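Local coordinates for protein sgbp-b (PDB 7K44) that probably binds xyloglucan at the cell surface of a human gut Bacteroides, as a surface glycan-binding protein of a polysaccharide utilization locus, at residues L49-G54 against I92-P97; Q60-T65 against V78-Y83; R302-G307 against E357-M362. One frame throughout, in Å; residues are numbered along the deposited sequence.

Interaction 1: L49-G54 against I92-P97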
ATOM      1  N   LEU A  49      16.259  27.863  -3.620  1.00 20.53           N
ATOM      2  CA  LEU A  49      15.226  27.278  -2.778  1.00 25.73           C
ATOM      3  C   LEU A  49      13.952  28.094  -2.938  1.00 23.98           C
ATOM      4  O   LEU A  49      14.001  29.295  -3.230  1.00 25.01           O
ATOM      5  CB  LEU A  49      15.616  27.283  -1.281  1.00 27.39           C
ATOM      6  CG  LEU A  49      16.801  26.431  -0.827  1.00 28.04           C
ATOM      7  CD1 LEU A  49      18.077  27.250  -0.831  1.00 27.94           C
ATOM      8  CD2 LEU A  49      16.559  25.872   0.571  1.00 31.10           C
ATOM      9  N   ARG A  50      12.808  27.446  -2.721  1.00 22.04           N
ATOM     10  CA  ARG A  50      11.538  28.157  -2.670  1.00 21.14           C
ATOM     11  C   ARG A  50      10.776  27.726  -1.427  1.00 23.16           C
ATOM     12  O   ARG A  50      10.431  26.549  -1.287  1.00 26.70           O
ATOM     13  CB  ARG A  50      10.706  27.897  -3.930  1.00 24.74           C
ATOM     14  CG  ARG A  50       9.525  28.852  -4.059  1.00 27.72           C
ATOM     15  CD  ARG A  50       8.622  28.483  -5.240  1.00 32.44           C
ATOM     16  NE  ARG A  50       9.278  28.682  -6.528  1.00 28.69           N
ATOM     17  CZ  ARG A  50       8.690  28.444  -7.699  1.00 32.15           C
ATOM     18  NH1 ARG A  50       7.440  28.003  -7.735  1.00 31.72           N
ATOM     19  NH2 ARG A  50       9.352  28.642  -8.828  1.00 32.91           N
ATOM     20  N   ILE A  51      10.497  28.679  -0.544  1.00 23.72           N
ATOM     21  CA  ILE A  51       9.626  28.421   0.597  1.00 24.60           C
ATOM     22  C   ILE A  51       8.178  28.530   0.141  1.00 26.79           C
ATOM     23  O   ILE A  51       7.769  29.556  -0.413  1.00 29.50           O
ATOM     24  CB  ILE A  51       9.911  29.413   1.731  1.00 26.29           C
ATOM     25  CG1 ILE A  51      11.378  29.355   2.141  1.00 25.38           C
ATOM     26  CG2 ILE A  51       8.991  29.125   2.916  1.00 27.51           C
ATOM     27  CD1 ILE A  51      11.760  30.450   3.147  1.00 24.03           C
ATOM     28  N   VAL A  52       7.398  27.482   0.394  1.00 26.45           N
ATOM     29  CA  VAL A  52       5.995  27.411  -0.008  1.00 29.22           C
ATOM     30  C   VAL A  52       5.135  27.391   1.247  1.00 29.75           C
ATOM     31  O   VAL A  52       5.291  26.512   2.102  1.00 33.37           O
ATOM     32  CB  VAL A  52       5.725  26.175  -0.877  1.00 29.17           C
ATOM     33  CG1 VAL A  52       4.245  26.092  -1.226  1.00 33.72           C
ATOM     34  CG2 VAL A  52       6.576  26.235  -2.126  1.00 28.88           C
ATOM     35  N   GLY A  53       4.221  28.346   1.352  1.00 30.66           N
ATOM     36  CA  GLY A  53       3.368  28.420   2.520  1.00 39.03           C
ATOM     37  C   GLY A  53       2.214  29.378   2.331  1.00 38.71           C
ATOM     38  O   GLY A  53       1.376  29.174   1.445  1.00 37.67           O
ATOM     39  N   GLY A  54       2.160  30.417   3.150  1.00 33.97           N
ATOM     40  CA  GLY A  54       1.126  31.422   3.006  1.00 35.99           C
ATOM     41  C   GLY A  54       1.322  32.547   3.999  1.00 40.56           C
ATOM     42  O   GLY A  54       2.040  32.412   4.997  1.00 35.38           O
ATOM     43  N   ILE A  92       8.365  32.193  -1.422  1.00 26.94           N
ATOM     44  CA  ILE A  92       9.551  33.034  -1.287  1.00 23.68           C
ATOM     45  C   ILE A  92      10.720  32.326  -1.958  1.00 23.54           C
ATOM     46  O   ILE A  92      11.018  31.171  -1.633  1.00 25.22           O
ATOM     47  CB  ILE A  92       9.894  33.296   0.193  1.00 25.28           C
ATOM     48  CG1 ILE A  92       8.732  33.966   0.924  1.00 27.06           C
ATOM     49  CG2 ILE A  92      11.142  34.157   0.290  1.00 26.75           C
ATOM     50  CD1 ILE A  92       8.899  33.942   2.443  1.00 29.93           C
ATOM     51  N   SER A  93      11.397  33.019  -2.873  1.00 24.18           N
ATOM     52  CA  SER A  93      12.504  32.435  -3.618  1.00 23.79           C
ATOM     53  C   SER A  93      13.819  33.091  -3.219  1.00 20.90           C
ATOM     54  O   SER A  93      13.882  34.310  -3.042  1.00 24.92           O
ATOM     55  CB  SER A  93      12.283  32.584  -5.125  1.00 26.35           C
ATOM     56  OG  SER A  93      11.216  31.745  -5.545  1.00 27.86           O
ATOM     57  N   PHE A  94      14.870  32.282  -3.097  1.00 23.86           N
ATOM     58  CA  PHE A  94      16.206  32.813  -2.844  1.00 22.96           C
ATOM     59  C   PHE A  94      17.247  31.750  -3.162  1.00 22.31           C
ATOM     60  O   PHE A  94      16.940  30.561  -3.236  1.00 21.81           O
ATOM     61  CB  PHE A  94      16.367  33.289  -1.392  1.00 23.56           C
ATOM     62  CG  PHE A  94      16.242  32.190  -0.371  1.00 23.12           C
ATOM     63  CD1 PHE A  94      15.004  31.838   0.141  1.00 27.32           C
ATOM     64  CD2 PHE A  94      17.365  31.505   0.068  1.00 23.53           C
ATOM     65  CE1 PHE A  94      14.886  30.819   1.080  1.00 27.46           C
ATOM     66  CE2 PHE A  94      17.258  30.485   1.008  1.00 23.76           C
ATOM     67  CZ  PHE A  94      16.017  30.146   1.521  1.00 27.14           C
ATOM     68  N   ASN A  95      18.496  32.194  -3.299  1.00 25.38           N
ATOM     69  CA  ASN A  95      19.626  31.299  -3.517  1.00 24.49           C
ATOM     70  C   ASN A  95      20.350  31.066  -2.194  1.00 22.91           C
ATOM     71  O   ASN A  95      20.498  31.994  -1.393  1.00 26.75           O
ATOM     72  CB  ASN A  95      20.589  31.897  -4.545  1.00 26.87           C
ATOM     73  CG  ASN A  95      19.945  32.047  -5.911  1.00 28.59           C
ATOM     74  OD1 ASN A  95      19.031  31.299  -6.256  1.00 29.32           O
ATOM     75  ND2 ASN A  95      20.398  33.028  -6.675  1.00 32.48           N
ATOM     76  N   ALA A  96      20.781  29.826  -1.965  1.00 23.24           N
ATOM     77  CA  ALA A  96      21.339  29.463  -0.668  1.00 25.30           C
ATOM     78  C   ALA A  96      22.565  30.316  -0.368  1.00 23.78           C
ATOM     79  O   ALA A  96      23.472  30.405  -1.207  1.00 26.80           O
ATOM     80  CB  ALA A  96      21.747  27.994  -0.662  1.00 25.45           C
ATOM     81  N   PRO A  97      22.642  30.934   0.808  1.00 24.73           N
ATOM     82  CA  PRO A  97      23.833  31.716   1.162  1.00 27.43           C
ATOM     83  C   PRO A  97      25.041  30.821   1.393  1.00 28.03           C
ATOM     84  O   PRO A  97      24.931  29.610   1.604  1.00 29.85           O
ATOM     85  CB  PRO A  97      23.421  32.432   2.454  1.00 30.28           C
ATOM     86  CG  PRO A  97      22.316  31.586   3.017  1.00 38.08           C
ATOM     87  CD  PRO A  97      21.593  31.006   1.837  1.00 25.48           C
TER
HETATM   88  O   HOH W   1      11.706  29.794  -7.601  1.00 35.88           O

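Interaction 2: Q60-T65 against V78-Y83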
ATOM      1  N   GLN A  60      10.108  40.480   7.618  1.00 41.20           N
ATOM      2  CA  GLN A  60      11.200  41.266   8.168  1.00 38.61           C
ATOM      3  C   GLN A  60      12.548  40.583   8.046  1.00 40.81           C
ATOM      4  O   GLN A  60      13.547  41.249   7.763  1.00 41.01           O
ATOM      5  CB  GLN A  60      10.894  41.646   9.620  1.00 45.01           C
ATOM      6  CG  GLN A  60       9.591  42.434   9.714  1.00 52.54           C
ATOM      7  CD  GLN A  60       9.026  42.514  11.110  1.00 62.38           C
ATOM      8  OE1 GLN A  60       9.358  41.709  11.980  1.00 63.20           O
ATOM      9  NE2 GLN A  60       8.157  43.494  11.333  1.00 66.16           N
ATOM     10  N   ARG A  61      12.596  39.263   8.197  1.00 31.13           N
ATOM     11  CA  ARG A  61      13.840  38.532   8.029  1.00 33.52           C
ATOM     12  C   ARG A  61      13.544  37.139   7.504  1.00 29.11           C
ATOM     13  O   ARG A  61      12.473  36.582   7.751  1.00 33.14           O
ATOM     14  CB  ARG A  61      14.592  38.399   9.356  1.00 36.34           C
ATOM     15  CG  ARG A  61      15.589  39.488   9.587  1.00 47.24           C
ATOM     16  CD  ARG A  61      16.298  39.345  10.921  1.00 43.51           C
ATOM     17  NE  ARG A  61      16.448  40.649  11.561  1.00 45.00           N
ATOM     18  CZ  ARG A  61      17.155  41.655  11.050  1.00 46.48           C
ATOM     19  NH1 ARG A  61      17.802  41.511   9.893  1.00 40.84           N
ATOM     20  NH2 ARG A  61      17.225  42.810  11.701  1.00 50.55           N
ATOM     21  N   VAL A  62      14.510  36.593   6.773  1.00 28.44           N
ATOM     22  CA  VAL A  62      14.544  35.183   6.411  1.00 27.17           C
ATOM     23  C   VAL A  62      15.917  34.672   6.811  1.00 26.57           C
ATOM     24  O   VAL A  62      16.932  35.290   6.471  1.00 26.81           O
ATOM     25  CB  VAL A  62      14.307  34.983   4.901  1.00 25.77           C
ATOM     26  CG1 VAL A  62      14.404  33.501   4.532  1.00 24.25           C
ATOM     27  CG2 VAL A  62      12.953  35.544   4.510  1.00 30.56           C
ATOM     28  N   TYR A  63      15.962  33.575   7.561  1.00 23.30           N
ATOM     29  CA  TYR A  63      17.268  33.115   8.017  1.00 22.21           C
ATOM     30  C   TYR A  63      17.228  31.633   8.358  1.00 23.73           C
ATOM     31  O   TYR A  63      16.175  31.085   8.693  1.00 25.43           O
ATOM     32  CB  TYR A  63      17.780  33.927   9.218  1.00 23.36           C
ATOM     33  CG  TYR A  63      16.909  33.866  10.460  1.00 26.82           C
ATOM     34  CD1 TYR A  63      15.825  34.720  10.618  1.00 26.12           C
ATOM     35  CD2 TYR A  63      17.182  32.961  11.483  1.00 29.28           C
ATOM     36  CE1 TYR A  63      15.028  34.673  11.752  1.00 29.90           C
ATOM     37  CE2 TYR A  63      16.390  32.905  12.619  1.00 28.30           C
ATOM     38  CZ  TYR A  63      15.316  33.761  12.751  1.00 32.57           C
ATOM     39  OH  TYR A  63      14.523  33.705  13.878  1.00 34.63           O
ATOM     40  N   PHE A  64      18.397  30.999   8.255  1.00 24.10           N
ATOM     41  CA  PHE A  64      18.624  29.664   8.782  1.00 24.47           C
ATOM     42  C   PHE A  64      19.147  29.780  10.207  1.00 24.08           C
ATOM     43  O   PHE A  64      19.922  30.692  10.528  1.00 27.21           O
ATOM     44  CB  PHE A  64      19.663  28.930   7.934  1.00 25.41           C
ATOM     45  CG  PHE A  64      19.238  28.691   6.505  1.00 23.99           C
ATOM     46  CD1 PHE A  64      19.447  29.655   5.530  1.00 23.47           C
ATOM     47  CD2 PHE A  64      18.650  27.487   6.133  1.00 23.50           C
ATOM     48  CE1 PHE A  64      19.069  29.427   4.201  1.00 23.44           C
ATOM     49  CE2 PHE A  64      18.269  27.255   4.810  1.00 24.70           C
ATOM     50  CZ  PHE A  64      18.481  28.234   3.849  1.00 23.06           C
ATOM     51  N   THR A  65      18.713  28.854  11.056  1.00 24.96           N
ATOM     52  CA  THR A  65      19.096  28.838  12.463  1.00 22.49           C
ATOM     53  C   THR A  65      19.468  27.419  12.869  1.00 25.92           C
ATOM     54  O   THR A  65      18.931  26.442  12.345  1.00 27.14           O
ATOM     55  CB  THR A  65      17.980  29.381  13.368  1.00 25.12           C
ATOM     56  OG1 THR A  65      18.460  29.466  14.722  1.00 26.30           O
ATOM     57  CG2 THR A  65      16.747  28.503  13.349  1.00 25.20           C
ATOM     58  N   VAL A  78      22.593  31.946   9.635  1.00 27.31           N
ATOM     59  CA  VAL A  78      22.906  32.371   8.271  1.00 27.90           C
ATOM     60  C   VAL A  78      21.687  33.124   7.755  1.00 28.09           C
ATOM     61  O   VAL A  78      20.636  32.517   7.522  1.00 27.58           O
ATOM     62  CB  VAL A  78      23.231  31.193   7.336  1.00 33.79           C
ATOM     63  CG1 VAL A  78      23.978  31.692   6.110  1.00 36.20           C
ATOM     64  CG2 VAL A  78      24.032  30.123   8.047  1.00 38.35           C
ATOM     65  N   GLU A  79      21.823  34.436   7.559  1.00 26.47           N
ATOM     66  CA  GLU A  79      20.704  35.226   7.080  1.00 25.74           C
ATOM     67  C   GLU A  79      20.616  35.161   5.556  1.00 26.61           C
ATOM     68  O   GLU A  79      21.624  35.043   4.855  1.00 28.77           O
ATOM     69  CB  GLU A  79      20.829  36.687   7.518  1.00 27.72           C
ATOM     70  CG  GLU A  79      19.607  37.509   7.147  1.00 28.00           C
ATOM     71  CD  GLU A  79      19.576  38.895   7.754  1.00 33.39           C
ATOM     72  OE1 GLU A  79      20.627  39.368   8.242  1.00 31.12           O
ATOM     73  OE2 GLU A  79      18.488  39.511   7.721  1.00 33.81           O
ATOM     74  N   VAL A  80      19.388  35.224   5.055  1.00 25.37           N
ATOM     75  CA  VAL A  80      19.109  35.390   3.634  1.00 23.91           C
ATOM     76  C   VAL A  80      18.720  36.852   3.433  1.00 25.65           C
ATOM     77  O   VAL A  80      17.642  37.283   3.861  1.00 27.71           O
ATOM     78  CB  VAL A  80      17.993  34.438   3.185  1.00 23.36           C
ATOM     79  CG1 VAL A  80      17.671  34.658   1.712  1.00 26.35           C
ATOM     80  CG2 VAL A  80      18.394  32.987   3.433  1.00 26.97           C
ATOM     81  N   THR A  81      19.594  37.636   2.799  1.00 28.30           N
ATOM     82  CA  THR A  81      19.296  39.049   2.595  1.00 32.36           C
ATOM     83  C   THR A  81      18.648  39.344   1.251  1.00 34.37           C
ATOM     84  O   THR A  81      18.002  40.391   1.106  1.00 36.26           O
ATOM     85  CB  THR A  81      20.570  39.888   2.739  1.00 33.82           C
ATOM     86  OG1 THR A  81      21.656  39.238   2.064  1.00 39.39           O
ATOM     87  CG2 THR A  81      20.921  40.047   4.211  1.00 41.55           C
ATOM     88  N   ASP A  82      18.794  38.452   0.276  1.00 29.07           N
ATOM     89  CA  ASP A  82      18.309  38.671  -1.083  1.00 26.53           C
ATOM     90  C   ASP A  82      17.276  37.591  -1.378  1.00 27.71           C
ATOM     91  O   ASP A  82      17.629  36.418  -1.553  1.00 32.74           O
ATOM     92  CB  ASP A  82      19.481  38.606  -2.061  1.00 33.57           C
ATOM     93  CG  ASP A  82      19.073  38.891  -3.501  1.00 57.72           C
ATOM     94  OD1 ASP A  82      17.889  39.207  -3.747  1.00 53.57           O
ATOM     95  OD2 ASP A  82      19.949  38.797  -4.389  1.00 61.84           O
ATOM     96  N   TYR A  83      16.004  37.985  -1.424  1.00 27.05           N
ATOM     97  CA  TYR A  83      14.923  37.054  -1.733  1.00 28.31           C
ATOM     98  C   TYR A  83      13.786  37.815  -2.404  1.00 27.28           C
ATOM     99  O   TYR A  83      13.712  39.046  -2.341  1.00 33.52           O
ATOM    100  CB  TYR A  83      14.415  36.361  -0.460  1.00 27.62           C
ATOM    101  CG  TYR A  83      13.977  37.339   0.607  1.00 32.71           C
ATOM    102  CD1 TYR A  83      12.688  37.857   0.621  1.00 31.79           C
ATOM    103  CD2 TYR A  83      14.857  37.748   1.600  1.00 29.55           C
ATOM    104  CE1 TYR A  83      12.292  38.758   1.587  1.00 36.38           C
ATOM    105  CE2 TYR A  83      14.469  38.652   2.572  1.00 30.87           C
ATOM    106  CZ  TYR A  83      13.185  39.149   2.560  1.00 32.60           C
ATOM    107  OH  TYR A  83      12.797  40.047   3.524  1.00 43.64           O
TER
HETATM  108  O   HOH W   2      15.268  41.144   5.002  1.00 39.85           O
HETATM  109  O   HOH W   3      16.582  38.650   5.964  1.00 29.47           O

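Interaction 3: R302-G307 against E357-M362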
ATOM      1  N   ARG A 302     -17.458 -16.911   5.602  1.00 20.66           N
ATOM      2  CA  ARG A 302     -16.607 -17.769   6.397  1.00 22.05           C
ATOM      3  C   ARG A 302     -15.587 -18.438   5.490  1.00 22.22           C
ATOM      4  O   ARG A 302     -15.803 -18.600   4.278  1.00 21.60           O
ATOM      5  CB  ARG A 302     -17.396 -18.798   7.205  1.00 26.90           C
ATOM      6  CG  ARG A 302     -17.809 -19.998   6.428  1.00 24.32           C
ATOM      7  CD  ARG A 302     -18.270 -21.069   7.399  1.00 25.94           C
ATOM      8  NE  ARG A 302     -19.014 -22.111   6.715  1.00 26.14           N
ATOM      9  CZ  ARG A 302     -19.098 -23.372   7.129  1.00 26.63           C
ATOM     10  NH1 ARG A 302     -18.469 -23.768   8.235  1.00 25.66           N
ATOM     11  NH2 ARG A 302     -19.802 -24.242   6.426  1.00 27.16           N
ATOM     12  N   ILE A 303     -14.457 -18.788   6.081  1.00 22.23           N
ATOM     13  CA  ILE A 303     -13.351 -19.429   5.391  1.00 20.23           C
ATOM     14  C   ILE A 303     -12.935 -20.636   6.212  1.00 20.33           C
ATOM     15  O   ILE A 303     -12.864 -20.563   7.442  1.00 21.14           O
ATOM     16  CB  ILE A 303     -12.178 -18.441   5.220  1.00 19.57           C
ATOM     17  CG1 ILE A 303     -12.654 -17.197   4.456  1.00 22.63           C
ATOM     18  CG2 ILE A 303     -10.985 -19.125   4.565  1.00 21.22           C
ATOM     19  CD1 ILE A 303     -11.571 -16.353   3.871  1.00 33.73           C
ATOM     20  N   TYR A 304     -12.697 -21.764   5.553  1.00 19.45           N
ATOM     21  CA  TYR A 304     -12.162 -22.919   6.257  1.00 19.11           C
ATOM     22  C   TYR A 304     -11.298 -23.738   5.304  1.00 19.95           C
ATOM     23  O   TYR A 304     -11.516 -23.740   4.084  1.00 19.62           O
ATOM     24  CB  TYR A 304     -13.261 -23.746   6.966  1.00 19.79           C
ATOM     25  CG  TYR A 304     -14.276 -24.382   6.054  1.00 21.99           C
ATOM     26  CD1 TYR A 304     -15.425 -23.697   5.675  1.00 19.85           C
ATOM     27  CD2 TYR A 304     -14.087 -25.668   5.586  1.00 23.81           C
ATOM     28  CE1 TYR A 304     -16.362 -24.300   4.820  1.00 22.54           C
ATOM     29  CE2 TYR A 304     -15.007 -26.269   4.734  1.00 22.12           C
ATOM     30  CZ  TYR A 304     -16.136 -25.580   4.366  1.00 22.93           C
ATOM     31  OH  TYR A 304     -17.035 -26.182   3.518  1.00 22.64           O
ATOM     32  N   LEU A 305     -10.292 -24.407   5.867  1.00 20.25           N
ATOM     33  CA  LEU A 305      -9.270 -25.105   5.101  1.00 19.12           C
ATOM     34  C   LEU A 305      -9.273 -26.589   5.441  1.00 21.73           C
ATOM     35  O   LEU A 305      -9.431 -26.973   6.609  1.00 22.44           O
ATOM     36  CB  LEU A 305      -7.880 -24.540   5.387  1.00 19.52           C
ATOM     37  CG  LEU A 305      -7.756 -23.022   5.269  1.00 17.89           C
ATOM     38  CD1 LEU A 305      -6.323 -22.588   5.547  1.00 21.57           C
ATOM     39  CD2 LEU A 305      -8.158 -22.592   3.873  1.00 20.18           C
ATOM     40  N   LYS A 306      -9.081 -27.408   4.407  1.00 21.15           N
ATOM     41  CA  LYS A 306      -8.995 -28.868   4.535  1.00 20.30           C
ATOM     42  C   LYS A 306     -10.190 -29.459   5.278  1.00 24.81           C
ATOM     43  O   LYS A 306     -10.075 -30.472   5.978  1.00 27.37           O
ATOM     44  CB  LYS A 306      -7.648 -29.308   5.122  1.00 21.25           C
ATOM     45  CG  LYS A 306      -6.487 -29.065   4.169  1.00 22.45           C
ATOM     46  CD  LYS A 306      -5.172 -29.620   4.696  1.00 25.10           C
ATOM     47  CE  LYS A 306      -4.082 -29.533   3.652  1.00 25.32           C
ATOM     48  NZ  LYS A 306      -2.900 -30.360   4.035  1.00 25.08           N
ATOM     49  N   GLY A 307     -11.361 -28.849   5.096  1.00 22.51           N
ATOM     50  CA  GLY A 307     -12.577 -29.383   5.679  1.00 22.41           C
ATOM     51  C   GLY A 307     -12.727 -29.148   7.156  1.00 23.82           C
ATOM     52  O   GLY A 307     -13.667 -29.677   7.754  1.00 27.83           O
ATOM     53  N   GLU A 357      -8.855 -28.846   0.578  1.00 20.28           N
ATOM     54  CA  GLU A 357      -9.829 -27.825   0.215  1.00 21.27           C
ATOM     55  C   GLU A 357      -9.474 -26.450   0.791  1.00 18.93           C
ATOM     56  O   GLU A 357      -8.924 -26.318   1.891  1.00 20.22           O
ATOM     57  CB  GLU A 357     -11.221 -28.225   0.692  1.00 20.16           C
ATOM     58  CG  GLU A 357     -12.338 -27.305   0.193  1.00 21.52           C
ATOM     59  CD  GLU A 357     -13.706 -27.815   0.585  1.00 24.37           C
ATOM     60  OE1 GLU A 357     -14.000 -27.893   1.794  1.00 24.86           O
ATOM     61  OE2 GLU A 357     -14.492 -28.167  -0.322  1.00 26.81           O
ATOM     62  N   LEU A 358      -9.810 -25.424   0.023  1.00 18.29           N
ATOM     63  CA  LEU A 358      -9.825 -24.030   0.464  1.00 17.20           C
ATOM     64  C   LEU A 358     -11.244 -23.559   0.177  1.00 18.96           C
ATOM     65  O   LEU A 358     -11.671 -23.557  -0.983  1.00 19.37           O
ATOM     66  CB  LEU A 358      -8.787 -23.236  -0.325  1.00 18.03           C
ATOM     67  CG  LEU A 358      -8.440 -21.813   0.117  1.00 19.69           C
ATOM     68  CD1 LEU A 358      -7.115 -21.369  -0.498  1.00 20.54           C
ATOM     69  CD2 LEU A 358      -9.532 -20.845  -0.254  1.00 22.19           C
ATOM     70  N   ALA A 359     -12.003 -23.230   1.219  1.00 18.05           N
ATOM     71  CA  ALA A 359     -13.416 -22.896   1.074  1.00 19.00           C
ATOM     72  C   ALA A 359     -13.740 -21.494   1.581  1.00 19.61           C
ATOM     73  O   ALA A 359     -13.291 -21.088   2.660  1.00 19.29           O
ATOM     74  CB  ALA A 359     -14.311 -23.909   1.794  1.00 19.36           C
ATOM     75  N   LEU A 360     -14.563 -20.777   0.809  1.00 18.65           N
ATOM     76  CA  LEU A 360     -15.142 -19.495   1.187  1.00 18.98           C
ATOM     77  C   LEU A 360     -16.644 -19.579   0.975  1.00 21.24           C
ATOM     78  O   LEU A 360     -17.090 -20.046  -0.077  1.00 21.91           O
ATOM     79  CB  LEU A 360     -14.599 -18.337   0.340  1.00 21.33           C
ATOM     80  CG  LEU A 360     -13.101 -18.043   0.358  1.00 24.74           C
ATOM     81  CD1 LEU A 360     -12.395 -18.879  -0.698  1.00 28.18           C
ATOM     82  CD2 LEU A 360     -12.887 -16.565   0.081  1.00 28.83           C
ATOM     83  N   GLN A 361     -17.430 -19.144   1.958  1.00 19.47           N
ATOM     84  CA  GLN A 361     -18.883 -19.195   1.831  1.00 19.42           C
ATOM     85  C   GLN A 361     -19.509 -17.899   2.309  1.00 20.55           C
ATOM     86  O   GLN A 361     -19.190 -17.417   3.403  1.00 21.99           O
ATOM     87  CB  GLN A 361     -19.481 -20.358   2.615  1.00 20.20           C
ATOM     88  CG  GLN A 361     -18.849 -21.678   2.282  1.00 21.14           C
ATOM     89  CD  GLN A 361     -19.495 -22.834   3.010  1.00 20.31           C
ATOM     90  OE1 GLN A 361     -20.195 -22.640   4.004  1.00 20.33           O
ATOM     91  NE2 GLN A 361     -19.285 -24.052   2.505  1.00 22.43           N
ATOM     92  N   MET A 362     -20.397 -17.338   1.490  1.00 19.56           N
ATOM     93  CA  MET A 362     -21.072 -16.083   1.801  1.00 22.44           C
ATOM     94  C   MET A 362     -22.528 -16.351   2.157  1.00 21.74           C
ATOM     95  O   MET A 362     -23.215 -17.103   1.454  1.00 22.00           O
ATOM     96  CB  MET A 362     -20.992 -15.114   0.624  1.00 22.05           C
ATOM     97  CG  MET A 362     -21.479 -13.716   0.992  1.00 26.25           C
ATOM     98  SD  MET A 362     -21.346 -12.583  -0.409  1.00 28.00           S
ATOM     99  CE  MET A 362     -21.056 -11.027   0.418  1.00 32.44           C
TER
HETATM  100  O   HOH W   4     -11.977 -26.586   3.373  1.00 22.92           O
HETATM  101  O   HOH W   5     -16.371 -28.633   2.765  1.00 25.90           O

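Interaction 1: L49-G54 against I92-P97
L49, F94 and I51 carry most of this contact, which pairs two inner strands of a small antiparallel sheet in the N-terminal beta-sandwich domain. Strands 49-54 and 92-95 run antiparallel at 160°, their axes 4.7 Å apart. L49 and F94 form one hydrogen-bonded pair, I51 and I92 the next. The bond from L49 N to F94 O measures 2.8 Å and is almost straight (174°), and each pair also has its return bond. L49, I51, I92 and F94 all face the interior, towards the second sheet of the sandwich; L106 of strand 103-110 meets I51 and F94, V108 meets I51 and I92, and L49 packs on V37 and T39 of strand 33-39.

The F94 ring settles between its two neighbours across the strands because CG sits between the backbone N and the carbonyl carbon (chi1 64°), which swings the ring back over the opposite strand. L49 CB then lies over one ring face, nearest to CZ, while L49 CD1 reaches F94 CE2 at 3.8 Å. I51 comes in at the ring's edge, its CD1 3.8 Å from F94 CE1, away from CE2. An alanine in place of F94 would remove the ring from between L49 and I51 and would probably leave a gap facing L106 and V80. L49 CD1 also rests on A96 CB, 3.7 Å away, so the leucine packs against the loop that follows strand 92-95 as well.

On the reverse face the non-hydrogen-bonded pair R50 and S93 is polar and lies toward solvent. The R50 chain bends at chi3; its NE donates to a water at 2.9 Å, lying in the guanidinium plane, and that same water is hydrogen-bonded to S93 OG.

Interaction 2: Q60-T65 against V78-Y83
Q60 and Y83 are joined by a water that links Q60 O to Y83 OH, at the edge of the second sheet of the N-terminal sandwich, where strand 78-80 is the outermost strand and crosses its neighbour 60-65 at 147°. Q60 and R61 together face E109 of the next strand in a classic beta bulge. R61 forms a salt bridge with E79: its chain bends at chi3, bringing NH1 to 3.0 Å from E79 OE2. The oxygen lies in the guanidinium plane and is met on its syn side, but from a little out of the carboxylate plane and over a bent bond, with the two flat groups turned 69° apart.

V62 points to the interior and splits its branches: CG1 packs on V80 CB, and CG2 stands 4.0 Å from the centroid of the Y83 ring, almost straight over its centre, a CH-pi contact. V62 N gives its hydrogen to a second water, which is also shared by E79 OE2 and V80 O.

Y63 pairs with E79 at a non-hydrogen-bonded position; its CB rests on the backbone, 3.6 Å from V78 O and close to E79 CA, while the ring leads away. F64 makes two backbone bonds to V78, F64 N to V78 O being 2.8 Å. With CG anti to the carbonyl carbon (chi1 -63°), its ring turns an edge to V78 O and brings CE1 to 3.7 Å from V80 CG2, the two side chains meeting at a slant.

Valines and aromatic rings thus line the inner face, while on the outer face an ion pair and a bridging water probably help hold the short edge strand.

Interaction 3: R302-G307 against E357-M362
R302 to L305 pair in antiparallel register with Q361 to L358, the axes 4.8 Å apart at 164°, within a five-stranded sheet of the xyloglucan-binding domain; K306 N adds a nearly straight 2.7 Å bond to E357 O where the strand ends.

On one face R302 and Q361 lie side by side. NE and NH2 of R302 both donate to Q361 OE1, at 3.0 and 2.9 Å, from the same side of the amide and above its plane, while the oxygen stays in the guanidinium plane. R302 NH2 also forms a salt bridge with E309, and Q361 NE2 bonds Q262. Next along, the Y304 ring is swung across the strands (chi1 64°) to take A359 CB over one face, 3.7 Å from the ring centroid in a CH-pi contact. Its OH and E357 OE1 share a water.

Behind them I303 meets L360 and L305 meets L358 (L305 CD2 to L358 CG 3.8 Å), with L360 resting on F377 and F380, and L358 on F380.

One face is therefore aliphatic; the other joins polar groups round an aromatic ring, where two donors on one amide oxygen, backed by E309 and Q262, probably fix how R302 and Q361 turn.

How the interactions relate
Interactions 1 and 2 belong to the same N-terminal sandwich, one in each of its sheets, and meet where F94 packs on V80 in the interior, and P97 on V78 nearer the surface. Interaction 2 is nested inside the chain loop that interaction 1 closes. Interaction 1 joins inner strands and is largely buried; interaction 2 lies at a sheet edge, is partly exposed, and adds a direct ion pair where interaction 1 has only a water between its polar side chains. Interaction 3 stands apart, its centre about 59 Å from that of interaction 1, in the glycan-binding domain. Though buried and between inner strands too, it keeps a polar side-chain network on one face.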